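Local atomic coordinates of hypothetical protein SSO2273 (Sulfolobus solfataricus, PDB entry 2X4H), a protein that probably acts as a metal-dependent transcription regulator of the DtxR/MntR family, binding DNA as a dimer and carrying bound zinc ions. Residues I34-I37 and A38-L41; V68-N72 and N73-S77; T101-E104 and Y105-F109. All blocks are in the same frame, centred on the assembly; numbering follows the deposited sequence.

Overall arrangement
Along the chain the three contacts come in series, and each is local, formed within one continuous stretch. Contact 1 lies on helix 34-41 of the probable DNA-binding domain. Contact 2 joins strand 67-70 of the two-stranded antiparallel sheet to the start of helix 72-94. Their centres are about 18 Å apart, yet they touch: I34 CD1 packs on V68 CG2 at 3.9 Å. Contact 3, on helix 99-107, binds zinc through C103 and lies about 25 Å from contact 2 between centres, on the opposite side of the chain's centre. Helix 72-94 thus leads from the sheet to the metal-binding and dimerisation region, which contact 3 joins to a second subunit.

Contact 1: I34-I37 and A38-L41; sequences INRI and AKDL
A38 closes the first helical turn with I34: its N donates to I34 O at 3.1 Å, while its methyl CB rests near the carbonyl oxygens of I34 and N35. Next in line, K39 N donates to N35 O. Because K39 CG is anti to the backbone N (chi1 -167°) and the chain runs extended beyond it, the aliphatic part passes alongside R36, and K39 CD lies 3.9 Å from R36 NH1. D40 N reaches R36 O at 2.9 Å in a nearly straight bond (165°). Its carboxylate forms a salt bridge with the same arginine, D40 OD2 to R36 NH1 at 3.5 Å, but the two planes stand 79° apart and no N-H points at the oxygen, so the attraction is one of charges alone. The other oxygen, OD1, is hydrogen-bonded to Y25 OH on helix 13-27. L41 N donates to I37 O at 3.1 Å, and L41 CD1 meets I37 CG2 at 3.9 Å, the two side chains pointing the same way. I37 also packs on V48 and I22, which places this apolar side between helices 45-57 and 13-27. Four successive i to i+4 bonds define an alpha helix, here the second helix of a three-helix bundle consistent with the helix-turn-helix domain of DtxR/MntR repressors.

Contact 2: V68-N72 and N73-S77; sequences VWITN and NGTRS
An N-capped helix start receives the end of strand 67-70 here: T71 occupies the N-cap position of helix 72-94, and I70 just before it lies against the first turn. T71 OG1 accepts from G74 N at 3.1 Å with an N-H...O angle of 137°. With chi1 at 63°, OG1 sits between the backbone N and the carbonyl carbon, from where it can turn to the G74 amide. The same hydroxyl is also hydrogen-bonded to G59 O, so the cap is tied to the chain just ahead of strand 61-64. T71 O takes a straighter bond from T75 N at 3.1 Å and a weak one from G74 N.

I70 runs its CG1 branch, anti to the backbone N (chi1 -168°), over the G74-T75 peptide; I70 CD1 lies 3.3 Å from T75 N and 3.4 Å from G74 C. Glycine suits this spot geometrically, because a side-chain carbon on G74 would run into I70 CG1. The other branch, CG2, meets T75 OG1, and the two side chains cross at about a right angle. With an alanine in place of this isoleucine both branches go, and the G74-T75 peptide and T75 OG1 would probably lose their apolar neighbour, leaving a gap.

Strands 61-64 and 67-70 form a two-stranded antiparallel hairpin, consistent with the wing of a winged helix-turn-helix domain, and the chain passes from it into helix 72-94. T71 O begins the i to i+4 series with T75 N, and N72 O continues it, accepting from R76 N at 2.9 Å. N72 O also lies over one face of the R76 guanidinium, 3.6 Å above the plane and offset toward the rim. R76 NH1 makes a weak bond to N73 OD1 at 2.7 Å. A water bridges N72 OD1, to which it donates, and T75 OG1.

Contact 3: T101-E104 and Y105-F109; sequences TACE and YSKQF. With ZN (zinc ion), chain M.
T101 lays its methyl over one face of the Y105 ring: T101 CG2 is 3.7 Å from the ring centroid and 18° off the normal, a CH-pi contact. CG2 reaches that face because it stands anti to the backbone N, OG1 taking the place anti to the carbonyl carbon (chi1 -52°). T101 O also accepts from Y105 N at 2.9 Å. A102 O takes the next helical bond, from S106 N. C103 turns SG anti to its backbone N (chi1 -168°), and C103 SG binds the zinc ion at 2.2 Å; H85, E89 and a water complete the metal's coordination. K107 N donates to C103 O at 3.2 Å. K107 NZ comes to 4.1 Å from C103 SG, and this ammonium may add slightly to the stabilisation that the metal itself probably gives the thiolate. E104 O takes a weak bond from the same K107 N. The Y105 side faces the second subunit, its OH hydrogen-bonded to E116 on helix 115-124 of that chain. Zinc ties helix 99-107 to helix 72-94 of its own chain, where A102 packs on L92, S106 on I88, and S106 OG bonds to H85 O.

Contact 1: I34-I37 and A38-L41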
loop_
_atom_site.group_PDB
_atom_site.type_symbol
_atom_site.label_atom_id
_atom_site.label_comp_id
_atom_site.label_asym_id
_atom_site.label_seq_id
_atom_site.Cartn_x
_atom_site.Cartn_y
_atom_site.Cartn_z
ATOM N N ILE C 34 -1.165 -17.472 -2.978
ATOM C CA ILE C 34 -0.224 -16.721 -2.164
ATOM C C ILE C 34 1.075 -17.469 -1.966
ATOM O O ILE C 34 2.158 -16.894 -2.153
ATOM C CB ILE C 34 -0.835 -16.321 -0.819
ATOM C CG1 ILE C 34 -1.982 -15.338 -1.066
ATOM C CG2 ILE C 34 0.223 -15.681 0.120
ATOM C CD1 ILE C 34 -1.563 -14.102 -1.846
ATOM N N ASN C 35 0.990 -18.755 -1.671
ATOM C CA ASN C 35 2.207 -19.530 -1.361
ATOM C C ASN C 35 3.034 -19.977 -2.579
ATOM O O ASN C 35 4.238 -20.225 -2.463
ATOM C CB ASN C 35 1.835 -20.691 -0.461
ATOM C CG ASN C 35 1.193 -20.206 0.819
ATOM O OD1 ASN C 35 1.867 -19.688 1.700
ATOM N ND2 ASN C 35 -0.124 -20.320 0.902
ATOM N N ARG C 36 2.409 -20.040 -3.749
ATOM C CA ARG C 36 3.161 -20.323 -4.979
ATOM C C ARG C 36 3.970 -19.098 -5.395
ATOM O O ARG C 36 5.141 -19.217 -5.757
ATOM C CB ARG C 36 2.232 -20.781 -6.115
ATOM C CG ARG C 36 1.524 -22.123 -5.869
ATOM C CD ARG C 36 2.486 -23.320 -5.784
ATOM N NE ARG C 36 3.081 -23.705 -7.066
ATOM C CZ ARG C 36 4.378 -23.650 -7.384
ATOM N NH1 ARG C 36 5.285 -23.189 -6.533
ATOM N NH2 ARG C 36 4.772 -24.062 -8.596
ATOM N N ILE C 37 3.340 -17.926 -5.315
ATOM C CA ILE C 37 4.013 -16.650 -5.554
ATOM C C ILE C 37 5.217 -16.507 -4.630
ATOM O O ILE C 37 6.290 -16.074 -5.055
ATOM C CB ILE C 37 3.090 -15.455 -5.301
ATOM C CG1 ILE C 37 1.866 -15.489 -6.223
ATOM C CG2 ILE C 37 3.863 -14.144 -5.476
ATOM C CD1 ILE C 37 0.809 -14.422 -5.897
ATOM N N ALA C 38 5.020 -16.885 -3.370
ATOM C CA ALA C 38 6.037 -16.764 -2.336
ATOM C C ALA C 38 7.244 -17.638 -2.644
ATOM O O ALA C 38 8.393 -17.188 -2.564
ATOM C CB ALA C 38 5.442 -17.136 -0.971
ATOM N N LYS C 39 6.978 -18.890 -3.002
ATOM C CA LYS C 39 8.051 -19.826 -3.337
ATOM C C LYS C 39 8.786 -19.429 -4.625
ATOM O O LYS C 39 10.033 -19.492 -4.691
ATOM C CB LYS C 39 7.476 -21.238 -3.454
ATOM C CG LYS C 39 8.515 -22.367 -3.494
ATOM C CD LYS C 39 7.809 -23.725 -3.605
ATOM C CE LYS C 39 8.780 -24.891 -3.708
ATOM N NZ LYS C 39 8.054 -26.185 -3.470
ATOM N N ASP C 40 8.035 -19.001 -5.637
ATOM C CA ASP C 40 8.661 -18.560 -6.897
ATOM C C ASP C 40 9.632 -17.386 -6.680
ATOM O O ASP C 40 10.734 -17.394 -7.213
ATOM C CB ASP C 40 7.595 -18.194 -7.938
ATOM C CG ASP C 40 6.716 -19.388 -8.333
ATOM O OD1 ASP C 40 5.644 -19.179 -8.940
ATOM O OD2 ASP C 40 7.091 -20.542 -8.027
ATOM N N LEU C 41 9.234 -16.408 -5.862
ATOM C CA LEU C 41 10.072 -15.232 -5.573
ATOM C C LEU C 41 11.037 -15.432 -4.398
ATOM O O LEU C 41 11.829 -14.543 -4.094
ATOM C CB LEU C 41 9.184 -14.008 -5.310
ATOM C CG LEU C 41 8.347 -13.554 -6.504
ATOM C CD1 LEU C 41 7.353 -12.497 -6.076
ATOM C CD2 LEU C 41 9.264 -13.059 -7.673
#

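Contact 2: V68-N72 and N73-S77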
loop_
_atom_site.group_PDB
_atom_site.type_symbol
_atom_site.label_atom_id
_atom_site.label_comp_id
_atom_site.label_asym_id
_atom_site.label_seq_id
_atom_site.Cartn_x
_atom_site.Cartn_y
_atom_site.Cartn_z
ATOM N N VAL C 68 -4.839 -15.158 -6.955
ATOM C CA VAL C 68 -4.676 -13.789 -7.416
ATOM C C VAL C 68 -4.695 -13.731 -8.951
ATOM O O VAL C 68 -4.082 -14.556 -9.622
ATOM C CB VAL C 68 -3.375 -13.205 -6.842
ATOM C CG1 VAL C 68 -3.264 -11.707 -7.141
ATOM C CG2 VAL C 68 -3.307 -13.490 -5.334
ATOM N N TRP C 69 -5.433 -12.766 -9.487
ATOM C CA TRP C 69 -5.523 -12.559 -10.923
ATOM C C TRP C 69 -5.124 -11.126 -11.255
ATOM O O TRP C 69 -5.505 -10.179 -10.549
ATOM C CB TRP C 69 -6.944 -12.837 -11.452
ATOM C CG TRP C 69 -7.376 -14.272 -11.388
ATOM C CD1 TRP C 69 -7.985 -14.886 -10.341
ATOM C CD2 TRP C 69 -7.260 -15.270 -12.420
ATOM N NE1 TRP C 69 -8.255 -16.196 -10.648
ATOM C CE2 TRP C 69 -7.813 -16.461 -11.912
ATOM C CE3 TRP C 69 -6.736 -15.272 -13.715
ATOM C CZ2 TRP C 69 -7.854 -17.644 -12.647
ATOM C CZ3 TRP C 69 -6.774 -16.452 -14.448
ATOM C CH2 TRP C 69 -7.336 -17.617 -13.914
ATOM N N ILE C 70 -4.374 -10.964 -12.345
ATOM C CA ILE C 70 -3.958 -9.632 -12.788
ATOM C C ILE C 70 -5.119 -8.905 -13.480
ATOM O O ILE C 70 -5.801 -9.475 -14.293
ATOM C CB ILE C 70 -2.716 -9.722 -13.715
ATOM C CG1 ILE C 70 -2.115 -8.333 -13.942
ATOM C CG2 ILE C 70 -3.050 -10.384 -15.050
ATOM C CD1 ILE C 70 -0.769 -8.370 -14.601
ATOM N N THR C 71 -5.358 -7.655 -13.125
ATOM C CA THR C 71 -6.401 -6.876 -13.782
ATOM C C THR C 71 -5.903 -6.315 -15.119
ATOM O O THR C 71 -4.715 -6.338 -15.400
ATOM C CB THR C 71 -6.823 -5.696 -12.914
ATOM O OG1 THR C 71 -5.707 -4.815 -12.730
ATOM C CG2 THR C 71 -7.334 -6.181 -11.548
ATOM N N ASN C 72 -6.805 -5.782 -15.931
ATOM C CA ASN C 72 -6.386 -5.179 -17.199
ATOM C C ASN C 72 -5.362 -4.070 -16.951
ATOM O O ASN C 72 -4.376 -3.972 -17.680
ATOM C CB ASN C 72 -7.579 -4.661 -18.015
ATOM C CG ASN C 72 -8.358 -5.786 -18.700
ATOM O OD1 ASN C 72 -7.872 -6.913 -18.818
ATOM N ND2 ASN C 72 -9.569 -5.476 -19.161
ATOM N N ASN C 73 -5.607 -3.266 -15.914
ATOM C CA ASN C 73 -4.667 -2.244 -15.475
ATOM C C ASN C 73 -3.314 -2.830 -15.075
ATOM O O ASN C 73 -2.288 -2.190 -15.250
ATOM C CB ASN C 73 -5.245 -1.431 -14.314
ATOM C CG ASN C 73 -6.178 -0.324 -14.769
ATOM O OD1 ASN C 73 -6.236 0.035 -15.942
ATOM N ND2 ASN C 73 -6.905 0.237 -13.825
ATOM N N GLY C 74 -3.327 -4.052 -14.551
ATOM C CA GLY C 74 -2.106 -4.739 -14.163
ATOM C C GLY C 74 -1.226 -5.095 -15.348
ATOM O O GLY C 74 -0.027 -4.805 -15.340
ATOM N N THR C 75 -1.839 -5.755 -16.332
ATOM C CA THR C 75 -1.239 -6.067 -17.638
ATOM C C THR C 75 -0.697 -4.781 -18.257
ATOM O O THR C 75 0.469 -4.702 -18.611
ATOM C CB THR C 75 -2.282 -6.709 -18.565
ATOM O OG1 THR C 75 -2.823 -7.874 -17.935
ATOM C CG2 THR C 75 -1.686 -7.102 -19.950
ATOM N N ARG C 76 -1.536 -3.755 -18.306
ATOM C CA ARG C 76 -1.150 -2.441 -18.808
ATOM C C ARG C 76 0.130 -1.868 -18.161
ATOM O O ARG C 76 0.983 -1.316 -18.855
ATOM C CB ARG C 76 -2.312 -1.455 -18.639
ATOM C CG ARG C 76 -2.668 -0.669 -19.889
ATOM C CD ARG C 76 -3.983 0.087 -19.745
ATOM N NE ARG C 76 -5.079 -0.651 -20.372
ATOM C CZ ARG C 76 -6.151 -1.160 -19.758
ATOM N NH1 ARG C 76 -6.344 -1.019 -18.450
ATOM N NH2 ARG C 76 -7.058 -1.815 -20.476
ATOM N N SER C 77 0.268 -1.997 -16.849
ATOM C CA SER C 77 1.430 -1.461 -16.147
ATOM C C SER C 77 2.687 -2.343 -16.280
ATOM O O SER C 77 3.781 -1.828 -16.230
ATOM C CB SER C 77 1.098 -1.179 -14.665
ATOM O OG SER C 77 0.493 -2.294 -14.057
HETATM O O HOH W 1 -5.255 -8.732 -18.435
#

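Contact 3: T101-E104 and Y105-F109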
loop_
_atom_site.group_PDB
_atom_site.type_symbol
_atom_site.label_atom_id
_atom_site.label_comp_id
_atom_site.label_asym_id
_atom_site.label_seq_id
_atom_site.Cartn_x
_atom_site.Cartn_y
_atom_site.Cartn_z
ATOM N N THR C 101 25.702 -1.810 -19.648
ATOM C CA THR C 101 25.642 -0.697 -18.715
ATOM C C THR C 101 24.339 0.086 -18.892
ATOM O O THR C 101 23.776 0.597 -17.930
ATOM C CB THR C 101 26.853 0.235 -18.906
ATOM O OG1 THR C 101 28.067 -0.531 -18.851
ATOM C CG2 THR C 101 26.868 1.321 -17.836
ATOM N N ALA C 102 23.848 0.160 -20.125
ATOM C CA ALA C 102 22.556 0.787 -20.403
ATOM C C ALA C 102 21.418 0.058 -19.702
ATOM O O ALA C 102 20.528 0.687 -19.158
ATOM C CB ALA C 102 22.297 0.832 -21.927
ATOM N N CYS C 103 21.439 -1.269 -19.735
ATOM C CA CYS C 103 20.411 -2.068 -19.102
ATOM C C CYS C 103 20.396 -1.807 -17.584
ATOM O O CYS C 103 19.347 -1.544 -17.006
ATOM C CB CYS C 103 20.642 -3.558 -19.400
ATOM S SG CYS C 103 19.242 -4.611 -18.956
ATOM N N GLU C 104 21.584 -1.840 -16.974
ATOM C CA GLU C 104 21.749 -1.654 -15.530
ATOM C C GLU C 104 21.350 -0.243 -15.101
ATOM O O GLU C 104 20.627 -0.060 -14.140
ATOM C CB GLU C 104 23.199 -1.954 -15.124
ATOM C CG GLU C 104 23.600 -3.424 -15.299
ATOM C CD GLU C 104 25.112 -3.658 -15.409
ATOM O OE1 GLU C 104 25.508 -4.819 -15.669
ATOM O OE2 GLU C 104 25.911 -2.700 -15.252
ATOM N N TYR C 105 21.794 0.756 -15.848
ATOM C CA TYR C 105 21.431 2.130 -15.536
ATOM C C TYR C 105 19.943 2.370 -15.668
ATOM O O TYR C 105 19.350 3.039 -14.831
ATOM C CB TYR C 105 22.116 3.096 -16.484
ATOM C CG TYR C 105 23.564 3.440 -16.228
ATOM C CD1 TYR C 105 24.211 3.136 -15.039
ATOM C CD2 TYR C 105 24.274 4.130 -17.201
ATOM C CE1 TYR C 105 25.551 3.509 -14.835
ATOM C CE2 TYR C 105 25.575 4.505 -17.007
ATOM C CZ TYR C 105 26.217 4.196 -15.832
ATOM O OH TYR C 105 27.535 4.593 -15.690
ATOM N N SER C 106 19.358 1.884 -16.767
ATOM C CA SER C 106 17.924 2.061 -16.991
ATOM C C SER C 106 17.093 1.554 -15.787
ATOM O O SER C 106 16.117 2.200 -15.360
ATOM C CB SER C 106 17.513 1.375 -18.307
ATOM O OG SER C 106 16.118 1.527 -18.573
ATOM N N LYS C 107 17.497 0.425 -15.206
ATOM C CA LYS C 107 16.733 -0.154 -14.090
ATOM C C LYS C 107 16.709 0.769 -12.870
ATOM O O LYS C 107 15.759 0.733 -12.093
ATOM C CB LYS C 107 17.243 -1.549 -13.691
ATOM C CG LYS C 107 16.848 -2.650 -14.666
ATOM C CD LYS C 107 17.291 -4.039 -14.183
ATOM C CE LYS C 107 16.941 -5.106 -15.214
ATOM N NZ LYS C 107 17.992 -6.152 -15.332
ATOM N N GLN C 108 17.708 1.632 -12.728
ATOM C CA GLN C 108 17.735 2.561 -11.595
ATOM C C GLN C 108 16.701 3.694 -11.646
ATOM O O GLN C 108 16.500 4.360 -10.653
ATOM C CB GLN C 108 19.149 3.147 -11.420
ATOM C CG GLN C 108 20.171 2.107 -10.983
ATOM C CD GLN C 108 21.579 2.643 -10.925
ATOM O OE1 GLN C 108 21.831 3.701 -10.342
ATOM N NE2 GLN C 108 22.520 1.900 -11.520
ATOM N N PHE C 109 16.060 3.946 -12.782
ATOM C CA PHE C 109 15.053 5.020 -12.840
ATOM C C PHE C 109 13.889 4.825 -13.825
ATOM O O PHE C 109 12.921 5.589 -13.778
ATOM C CB PHE C 109 15.732 6.376 -13.111
ATOM C CG PHE C 109 16.425 6.467 -14.438
ATOM C CD1 PHE C 109 15.802 7.075 -15.528
ATOM C CD2 PHE C 109 17.724 5.980 -14.594
ATOM C CE1 PHE C 109 16.448 7.163 -16.778
ATOM C CE2 PHE C 109 18.373 6.060 -15.829
ATOM C CZ PHE C 109 17.732 6.654 -16.925
HETATM ZN ZN ZN M . 17.511 -4.288 -20.270
HETATM O O HOH W 2 16.037 -5.472 -21.436
#